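Local coordinates for protein ectoine dioxygenase (PDB 4MHR) that catalyses the iron- and 2-oxoglutarate-dependent hydroxylation of L-ectoine to 5-hydroxyectoine, a compatible solute that helps cells survive osmotic stress, at residues K71-L76 with S136-K141; A81-D86 with H104-V109; F149-D154 with E223-L228. All coordinates share one frame; numbering follows the deposited sequence.

Contact 1. Residues K71-L76 with S136-K141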
loop_
_atom_site.group_PDB
_atom_site.type_symbol
_atom_site.label_atom_id
_atom_site.label_comp_id
_atom_site.label_asym_id
_atom_site.label_seq_id
_atom_site.Cartn_x
_atom_site.Cartn_y
_atom_site.Cartn_z
ATOM N N LYS A 71 6.957 0.440 19.429
ATOM C CA LYS A 71 6.874 -0.557 20.529
ATOM C C LYS A 71 5.852 -1.627 20.233
ATOM O O LYS A 71 6.199 -2.823 20.269
ATOM C CB LYS A 71 6.526 0.139 21.860
ATOM C CG LYS A 71 6.632 -0.755 23.113
ATOM C CD LYS A 71 5.358 -0.728 23.994
ATOM C CE LYS A 71 4.134 -1.283 23.238
ATOM N NZ LYS A 71 2.866 -1.433 24.008
ATOM N N ALA A 72 4.628 -1.236 19.826
ATOM C CA ALA A 72 3.647 -2.213 19.433
ATOM C C ALA A 72 4.140 -3.093 18.313
ATOM O O ALA A 72 3.980 -4.333 18.386
ATOM C CB ALA A 72 2.296 -1.607 19.076
ATOM N N ALA A 73 4.734 -2.500 17.265
ATOM C CA ALA A 73 5.171 -3.313 16.142
ATOM C C ALA A 73 6.281 -4.257 16.620
ATOM O O ALA A 73 6.322 -5.393 16.202
ATOM C CB ALA A 73 5.709 -2.462 14.969
ATOM N N GLY A 74 7.265 -3.712 17.330
ATOM C CA GLY A 74 8.392 -4.524 17.885
ATOM C C GLY A 74 7.926 -5.753 18.679
ATOM O O GLY A 74 8.499 -6.846 18.547
ATOM N N ASN A 75 6.860 -5.576 19.458
ATOM C CA ASN A 75 6.260 -6.636 20.266
ATOM C C ASN A 75 5.574 -7.649 19.418
ATOM O O ASN A 75 5.603 -8.845 19.723
ATOM C CB ASN A 75 5.227 -6.070 21.243
ATOM C CG ASN A 75 5.850 -5.386 22.419
ATOM O OD1 ASN A 75 7.022 -5.599 22.745
ATOM N ND2 ASN A 75 5.070 -4.529 23.069
ATOM N N LEU A 76 4.928 -7.204 18.339
ATOM C CA LEU A 76 4.292 -8.155 17.427
ATOM C C LEU A 76 5.328 -9.033 16.717
ATOM O O LEU A 76 5.116 -10.229 16.530
ATOM C CB LEU A 76 3.412 -7.430 16.413
ATOM C CG LEU A 76 2.136 -6.784 16.998
ATOM C CD1 LEU A 76 1.627 -5.642 16.128
ATOM C CD2 LEU A 76 1.033 -7.802 17.168
ATOM N N SER A 136 -4.012 -5.517 5.210
ATOM C CA SER A 136 -2.999 -4.825 6.009
ATOM C C SER A 136 -1.791 -5.720 6.242
ATOM O O SER A 136 -1.899 -6.968 6.157
ATOM C CB SER A 136 -3.556 -4.359 7.330
ATOM O OG SER A 136 -3.879 -5.413 8.221
ATOM N N ARG A 137 -0.627 -5.121 6.499
ATOM C CA ARG A 137 0.574 -5.966 6.756
ATOM C C ARG A 137 1.513 -5.172 7.571
ATOM O O ARG A 137 1.693 -3.981 7.279
ATOM C CB ARG A 137 1.433 -6.298 5.542
ATOM C CG ARG A 137 0.838 -6.720 4.274
ATOM C CD ARG A 137 1.810 -6.446 3.119
ATOM N NE ARG A 137 2.976 -7.301 3.174
ATOM C CZ ARG A 137 3.450 -8.036 2.161
ATOM N NH1 ARG A 137 2.866 -8.036 0.962
ATOM N NH2 ARG A 137 4.533 -8.781 2.358
ATOM N N LEU A 138 2.169 -5.845 8.509
ATOM C CA LEU A 138 3.332 -5.321 9.209
ATOM C C LEU A 138 4.526 -6.009 8.570
ATOM O O LEU A 138 4.620 -7.270 8.484
ATOM C CB LEU A 138 3.260 -5.507 10.701
ATOM C CG LEU A 138 4.572 -5.205 11.466
ATOM C CD1 LEU A 138 5.112 -3.817 11.290
ATOM C CD2 LEU A 138 4.439 -5.535 12.937
ATOM N N ASN A 139 5.400 -5.176 8.023
ATOM C CA ASN A 139 6.596 -5.641 7.310
ATOM C C ASN A 139 7.883 -5.307 8.037
ATOM O O ASN A 139 8.025 -4.195 8.569
ATOM C CB ASN A 139 6.680 -4.988 5.959
ATOM C CG ASN A 139 5.486 -5.288 5.106
ATOM O OD1 ASN A 139 4.795 -4.384 4.577
ATOM N ND2 ASN A 139 5.220 -6.566 4.955
ATOM N N TYR A 140 8.823 -6.250 7.983
ATOM C CA TYR A 140 10.181 -6.102 8.531
ATOM C C TYR A 140 11.176 -6.670 7.560
ATOM O O TYR A 140 11.083 -7.837 7.140
ATOM C CB TYR A 140 10.309 -6.854 9.793
ATOM C CG TYR A 140 11.694 -6.788 10.370
ATOM C CD1 TYR A 140 12.639 -7.827 10.150
ATOM C CD2 TYR A 140 12.067 -5.705 11.116
ATOM C CE1 TYR A 140 13.898 -7.744 10.694
ATOM C CE2 TYR A 140 13.325 -5.610 11.647
ATOM C CZ TYR A 140 14.213 -6.617 11.457
ATOM O OH TYR A 140 15.421 -6.473 12.030
ATOM N N LYS A 141 12.109 -5.838 7.149
ATOM C CA LYS A 141 13.110 -6.218 6.128
ATOM C C LYS A 141 14.437 -5.998 6.865
ATOM O O LYS A 141 14.791 -4.832 7.167
ATOM C CB LYS A 141 13.004 -5.306 4.909
ATOM C CG LYS A 141 14.226 -5.245 3.982
ATOM C CD LYS A 141 14.243 -3.980 3.118
ATOM C CE LYS A 141 14.757 -4.252 1.717
ATOM N NZ LYS A 141 14.116 -3.322 0.736
#
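Helix-on-sheet packing on the outer face of the main sheet of the cupin fold brings A73 and L76, on one side of helix 63-78, against L138 of strand 131-141. The contact is apolar, small and buried, and the L138 isobutyl group makes it from the strand side. With CG anti to the backbone N (chi1 169°), this side chain reaches off the sheet and straddles the A73 methyl with its two branches: CD1 lies 4.0 Å from A73 CB, and CD2 lies 3.9 Å from the same A73 CB. The CD2 methyl also rests 3.8 Å from the carbonyl O of A73 and 4.1 Å from CB of L76, one helical turn further along. From L76 it is therefore the base of the side chain that touches, while its own branched end extends toward S107. The small A73 lets the helix backbone come close, with CA of A73 7.4 Å from CA of L138. L176 packs on both A73 and L138, and I103 adds to the cover of L138. Side chains alternate along the strand: L138 faces the helix, whereas K141 points from the other face, where its NZ donates to the backbone O atoms of G184 and N256. K141 binds 2-oxoglutarate. One strand thus carries a helix on its outer face and a 2-oxoglutarate-binding lysine on its inner one, as is typical of the double-stranded beta-helix of 2-oxoglutarate-dependent dioxygenases.

Contact 2. Residues A81-D86 with H104-V109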
loop_
_atom_site.group_PDB
_atom_site.type_symbol
_atom_site.label_atom_id
_atom_site.label_comp_id
_atom_site.label_asym_id
_atom_site.label_seq_id
_atom_site.Cartn_x
_atom_site.Cartn_y
_atom_site.Cartn_z
ATOM N N ALA A 81 2.979 -15.091 19.135
ATOM C CA ALA A 81 2.384 -16.381 19.509
ATOM C C ALA A 81 0.888 -16.287 19.591
ATOM O O ALA A 81 0.190 -17.272 19.340
ATOM C CB ALA A 81 2.970 -16.920 20.819
ATOM N N ALA A 82 0.380 -15.099 19.914
ATOM C CA ALA A 82 -1.084 -14.877 19.934
ATOM C C ALA A 82 -1.678 -14.753 18.534
ATOM O O ALA A 82 -2.901 -14.830 18.355
ATOM C CB ALA A 82 -1.440 -13.651 20.762
ATOM N N LEU A 83 -0.835 -14.588 17.527
ATOM C CA LEU A 83 -1.357 -14.317 16.178
ATOM C C LEU A 83 -1.790 -15.603 15.489
ATOM O O LEU A 83 -1.305 -16.677 15.817
ATOM C CB LEU A 83 -0.278 -13.612 15.330
ATOM C CG LEU A 83 0.201 -12.322 16.018
ATOM C CD1 LEU A 83 1.468 -11.792 15.385
ATOM C CD2 LEU A 83 -0.904 -11.260 15.992
ATOM N N ASP A 84 -2.674 -15.491 14.511
ATOM C CA ASP A 84 -2.965 -16.585 13.612
ATOM C C ASP A 84 -1.740 -16.927 12.756
ATOM O O ASP A 84 -1.237 -16.080 12.001
ATOM C CB ASP A 84 -4.164 -16.192 12.772
ATOM C CG ASP A 84 -4.600 -17.261 11.849
ATOM O OD1 ASP A 84 -3.756 -18.079 11.368
ATOM O OD2 ASP A 84 -5.820 -17.301 11.619
ATOM N N ALA A 85 -1.275 -18.183 12.840
ATOM C CA ALA A 85 -0.106 -18.657 12.093
ATOM C C ALA A 85 -0.232 -18.509 10.601
ATOM O O ALA A 85 0.790 -18.378 9.911
ATOM C CB ALA A 85 0.193 -20.142 12.399
ATOM N N ASP A 86 -1.461 -18.563 10.090
ATOM C CA ASP A 86 -1.664 -18.497 8.661
ATOM C C ASP A 86 -1.341 -17.093 8.182
ATOM O O ASP A 86 -1.187 -16.913 6.995
ATOM C CB ASP A 86 -3.111 -18.785 8.253
ATOM C CG ASP A 86 -3.549 -20.181 8.624
ATOM O OD1 ASP A 86 -2.680 -21.067 8.782
ATOM O OD2 ASP A 86 -4.764 -20.381 8.759
ATOM N N HIS A 104 -4.552 -5.127 11.180
ATOM C CA HIS A 104 -5.615 -4.265 11.598
ATOM C C HIS A 104 -6.685 -5.082 12.345
ATOM O O HIS A 104 -7.436 -4.513 13.101
ATOM C CB HIS A 104 -6.229 -3.542 10.383
ATOM C CG HIS A 104 -7.045 -4.443 9.513
ATOM N ND1 HIS A 104 -6.500 -5.434 8.734
ATOM C CD2 HIS A 104 -8.385 -4.540 9.344
ATOM C CE1 HIS A 104 -7.455 -6.074 8.089
ATOM N NE2 HIS A 104 -8.606 -5.540 8.435
ATOM N N ALA A 105 -6.748 -6.398 12.097
ATOM C CA ALA A 105 -7.735 -7.262 12.757
ATOM C C ALA A 105 -7.152 -7.905 14.027
ATOM O O ALA A 105 -7.888 -8.122 14.940
ATOM C CB ALA A 105 -8.258 -8.324 11.816
ATOM N N GLN A 106 -5.831 -8.096 14.118
ATOM C CA GLN A 106 -5.213 -8.837 15.212
ATOM C C GLN A 106 -4.605 -7.976 16.284
ATOM O O GLN A 106 -4.293 -8.472 17.340
ATOM C CB GLN A 106 -4.113 -9.707 14.637
ATOM C CG GLN A 106 -4.596 -10.698 13.589
ATOM C CD GLN A 106 -3.514 -11.658 13.160
ATOM O OE1 GLN A 106 -2.707 -11.405 12.222
ATOM N NE2 GLN A 106 -3.478 -12.786 13.815
ATOM N N SER A 107 -4.385 -6.680 16.017
ATOM C CA SER A 107 -3.673 -5.794 16.926
ATOM C C SER A 107 -4.565 -4.550 17.158
ATOM O O SER A 107 -4.917 -3.869 16.190
ATOM C CB SER A 107 -2.349 -5.322 16.306
ATOM O OG SER A 107 -1.790 -4.254 17.072
ATOM N N PRO A 108 -4.979 -4.302 18.418
ATOM C CA PRO A 108 -5.785 -3.157 18.769
ATOM C C PRO A 108 -5.105 -1.824 18.429
ATOM O O PRO A 108 -5.781 -0.879 18.053
ATOM C CB PRO A 108 -5.977 -3.312 20.306
ATOM C CG PRO A 108 -5.971 -4.790 20.527
ATOM C CD PRO A 108 -5.011 -5.344 19.473
ATOM N N VAL A 109 -3.800 -1.728 18.609
ATOM C CA VAL A 109 -3.065 -0.525 18.215
ATOM C C VAL A 109 -3.155 -0.281 16.684
ATOM O O VAL A 109 -3.426 0.842 16.257
ATOM C CB VAL A 109 -1.592 -0.670 18.612
ATOM C CG1 VAL A 109 -0.749 0.477 18.086
ATOM C CG2 VAL A 109 -1.432 -0.773 20.141
#
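L83 and Q106 meet with their side chains crossing at about a right angle, the leucine branch lying across the stem of the glutamine. CD2 of L83 does the touching, 3.8 Å from CB of Q106 and 3.9 Å from its CD. Q106 points at the 81-86 loop from the start of its side chain and stays extended beyond CG (chi2 -173°), which carries the amide past the leucine to the backbone at D84. There NE2 as modelled lies 2.9 Å from D84 N, although the amide is probably turned over. D84 contributes mainly backbone and CB: a chi1 of -177° swings its carboxyl group to the far side from its own N, and the carboxylate leads away from Q106, onward to D86. OD1 accepts from D86 N at 2.7 Å with an N-H...O angle of 152°, met nearly head-on, which closes an Asx turn. The loop is further tied by a hydrogen bond between D84 O and T87 OG1. This surface contact lies where the connection from helix 63-78 to strand 88-90 passes the end of helix 103-106; L83 and Q106 both rest on I100 of strand 97-101, and V109 of the following helix 108-115 packs on F68, L69 and A72 of helix 63-78.

Contact 3. Residues F149-D154 with E223-L228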
loop_
_atom_site.group_PDB
_atom_site.type_symbol
_atom_site.label_atom_id
_atom_site.label_comp_id
_atom_site.label_asym_id
_atom_site.label_seq_id
_atom_site.Cartn_x
_atom_site.Cartn_y
_atom_site.Cartn_z
ATOM N N PHE A 149 12.101 -6.241 -3.820
ATOM C CA PHE A 149 10.717 -6.484 -4.197
ATOM C C PHE A 149 10.537 -5.961 -5.579
ATOM O O PHE A 149 10.619 -4.718 -5.842
ATOM C CB PHE A 149 9.791 -5.884 -3.111
ATOM C CG PHE A 149 9.913 -6.649 -1.836
ATOM C CD1 PHE A 149 9.577 -8.034 -1.823
ATOM C CD2 PHE A 149 10.527 -6.103 -0.704
ATOM C CE1 PHE A 149 9.788 -8.818 -0.687
ATOM C CE2 PHE A 149 10.723 -6.887 0.448
ATOM C CZ PHE A 149 10.350 -8.236 0.452
ATOM N N TYR A 150 10.329 -6.871 -6.513
ATOM C CA TYR A 150 10.410 -6.473 -7.909
ATOM C C TYR A 150 9.119 -5.641 -8.261
ATOM O O TYR A 150 8.122 -5.775 -7.616
ATOM C CB TYR A 150 10.504 -7.677 -8.814
ATOM C CG TYR A 150 10.897 -7.350 -10.205
ATOM C CD1 TYR A 150 12.224 -6.982 -10.526
ATOM C CD2 TYR A 150 9.962 -7.408 -11.257
ATOM C CE1 TYR A 150 12.574 -6.724 -11.847
ATOM C CE2 TYR A 150 10.316 -7.086 -12.552
ATOM C CZ TYR A 150 11.637 -6.784 -12.852
ATOM O OH TYR A 150 11.952 -6.512 -14.182
ATOM N N TRP A 151 9.238 -4.801 -9.263
ATOM C CA TRP A 151 8.185 -3.929 -9.780
ATOM C C TRP A 151 6.847 -4.637 -9.946
ATOM O O TRP A 151 6.777 -5.699 -10.582
ATOM C CB TRP A 151 8.593 -3.400 -11.149
ATOM C CG TRP A 151 9.846 -2.599 -11.145
ATOM C CD1 TRP A 151 11.044 -2.971 -11.665
ATOM C CD2 TRP A 151 10.041 -1.278 -10.604
ATOM N NE1 TRP A 151 11.988 -1.998 -11.474
ATOM C CE2 TRP A 151 11.396 -0.918 -10.863
ATOM C CE3 TRP A 151 9.194 -0.328 -9.972
ATOM C CZ2 TRP A 151 11.955 0.332 -10.449
ATOM C CZ3 TRP A 151 9.744 0.923 -9.578
ATOM C CH2 TRP A 151 11.121 1.236 -9.832
ATOM N N HIS A 152 5.799 -3.999 -9.425
ATOM C CA HIS A 152 4.439 -4.422 -9.691
ATOM C C HIS A 152 3.484 -3.252 -9.377
ATOM O O HIS A 152 3.840 -2.235 -8.692
ATOM C CB HIS A 152 4.065 -5.651 -8.808
ATOM C CG HIS A 152 4.200 -5.370 -7.339
ATOM N ND1 HIS A 152 5.425 -5.085 -6.751
ATOM C CD2 HIS A 152 3.270 -5.196 -6.365
ATOM C CE1 HIS A 152 5.255 -4.810 -5.465
ATOM N NE2 HIS A 152 3.957 -4.871 -5.205
ATOM N N SER A 153 2.303 -3.415 -9.945
ATOM C CA SER A 153 1.121 -2.644 -9.628
ATOM C C SER A 153 0.256 -3.519 -8.738
ATOM O O SER A 153 -0.194 -4.550 -9.150
ATOM C CB SER A 153 0.334 -2.345 -10.886
ATOM O OG SER A 153 -1.031 -1.940 -10.495
ATOM N N ASP A 154 -0.013 -3.111 -7.538
ATOM C CA ASP A 154 -0.934 -3.869 -6.691
ATOM C C ASP A 154 -2.271 -4.102 -7.357
ATOM O O ASP A 154 -2.859 -5.179 -7.201
ATOM C CB ASP A 154 -1.200 -3.096 -5.395
ATOM C CG ASP A 154 0.046 -2.989 -4.496
ATOM O OD1 ASP A 154 0.882 -3.907 -4.511
ATOM O OD2 ASP A 154 0.143 -1.994 -3.762
ATOM N N GLU A 223 10.520 -4.265 -21.173
ATOM C CA GLU A 223 10.461 -3.157 -22.148
ATOM C C GLU A 223 9.437 -2.106 -21.725
ATOM O O GLU A 223 9.621 -0.880 -21.895
ATOM C CB GLU A 223 10.052 -3.731 -23.521
ATOM C CG GLU A 223 10.756 -5.061 -23.853
ATOM C CD GLU A 223 9.987 -6.359 -23.455
ATOM O OE1 GLU A 223 10.296 -6.951 -22.376
ATOM O OE2 GLU A 223 9.105 -6.823 -24.243
ATOM N N SER A 224 8.297 -2.572 -21.238
ATOM C CA SER A 224 7.304 -1.570 -20.815
ATOM C C SER A 224 7.802 -0.840 -19.551
ATOM O O SER A 224 7.635 0.353 -19.482
ATOM C CB SER A 224 5.923 -2.177 -20.549
ATOM O OG SER A 224 5.579 -3.252 -21.406
ATOM N N LEU A 225 8.445 -1.532 -18.599
ATOM C CA LEU A 225 9.062 -0.847 -17.441
ATOM C C LEU A 225 10.128 0.176 -17.854
ATOM O O LEU A 225 10.095 1.294 -17.343
ATOM C CB LEU A 225 9.620 -1.821 -16.436
ATOM C CG LEU A 225 8.632 -2.730 -15.727
ATOM C CD1 LEU A 225 9.411 -3.886 -15.127
ATOM C CD2 LEU A 225 7.822 -2.007 -14.629
ATOM N N ALA A 226 11.001 -0.164 -18.833
ATOM C CA ALA A 226 11.964 0.794 -19.350
ATOM C C ALA A 226 11.268 1.959 -19.970
ATOM O O ALA A 226 11.679 3.073 -19.783
ATOM C CB ALA A 226 12.993 0.157 -20.368
ATOM N N GLU A 227 10.183 1.720 -20.705
ATOM C CA GLU A 227 9.463 2.824 -21.293
ATOM C C GLU A 227 8.820 3.739 -20.206
ATOM O O GLU A 227 8.925 4.944 -20.284
ATOM C CB GLU A 227 8.429 2.276 -22.279
ATOM C CG GLU A 227 7.566 3.335 -22.951
ATOM C CD GLU A 227 8.356 4.405 -23.706
ATOM O OE1 GLU A 227 9.396 4.077 -24.331
ATOM O OE2 GLU A 227 7.917 5.588 -23.684
ATOM N N LEU A 228 8.147 3.162 -19.214
ATOM C CA LEU A 228 7.603 3.987 -18.101
ATOM C C LEU A 228 8.675 4.818 -17.379
ATOM O O LEU A 228 8.529 6.011 -17.169
ATOM C CB LEU A 228 6.854 3.071 -17.115
ATOM C CG LEU A 228 5.539 2.558 -17.703
ATOM C CD1 LEU A 228 4.998 1.530 -16.769
ATOM C CD2 LEU A 228 4.526 3.687 -17.829
#
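Y150 and W151 share one partner, L225 of helix 222-232: its CD1 is shared by both aromatic residues, while its CD2 lies on W151. A chi1 of -167° sets the Y150 ring trans to its own N and sends the hydroxyl to the helix, where OH lies 3.8 Å from L225 CD1 and ring atom CE2 is 4.2 Å from the same methyl. One face of the Y150 ring is partly covered by CD1 of the W151 indole, 4.0 Å above the plane and offset toward the rim. W151 points at the helix and meets L225 obliquely along its CB-CG-CD1 edge, with W151 CB 3.8 Å from L225 CD2 and W151 CD1 3.9 Å from L225 CD1. I189 and I234 also pack on W151, and M252 on L225. The next residue, H152, turns away from the helix, and its backbone pairs with that of H253 on strand 253-255. Its ND1 donates to Y150 O at 2.9 Å, with an N-H...O angle of 154° and the donor in the carbonyl plane; this bond fixes the ring's rotation and puts H152 NE2 3.3 Å from D154 OD1. S153 holds the N-cap position of helix 154-162, its OG making weak bonds to F155 N and E156 N and a hydrogen bond with N250 OD1. H152, D154 and H253 bind the iron, so the strand backed by L225 leads into the HxD motif of a two-histidine, one-carboxylate facial triad, here in its apo form.

How the contacts relate
Contacts 1 and 2 are neighbours, their centres about 11 Å apart, and contact 2 is nested in the chain loop that contact 1 closes. They touch directly: S136 OG lies 2.7 Å from H104 ND1, a probable hydrogen bond. Together they join helix 63-78, the loop after it and helices 103-106 and 108-115 to one region of the seven-stranded sheet. Contact 3 comes later in the chain, its centre about 27 Å from that of contact 1 and about 32 Å from that of contact 2, which lies on the opposite side of the chain's centre. The 2-oxoglutarate-binding K141 ends strand 131-141; the iron ligand H152 lies on the next strand in the chain, in another sheet, with D154 at the start of helix 154-162.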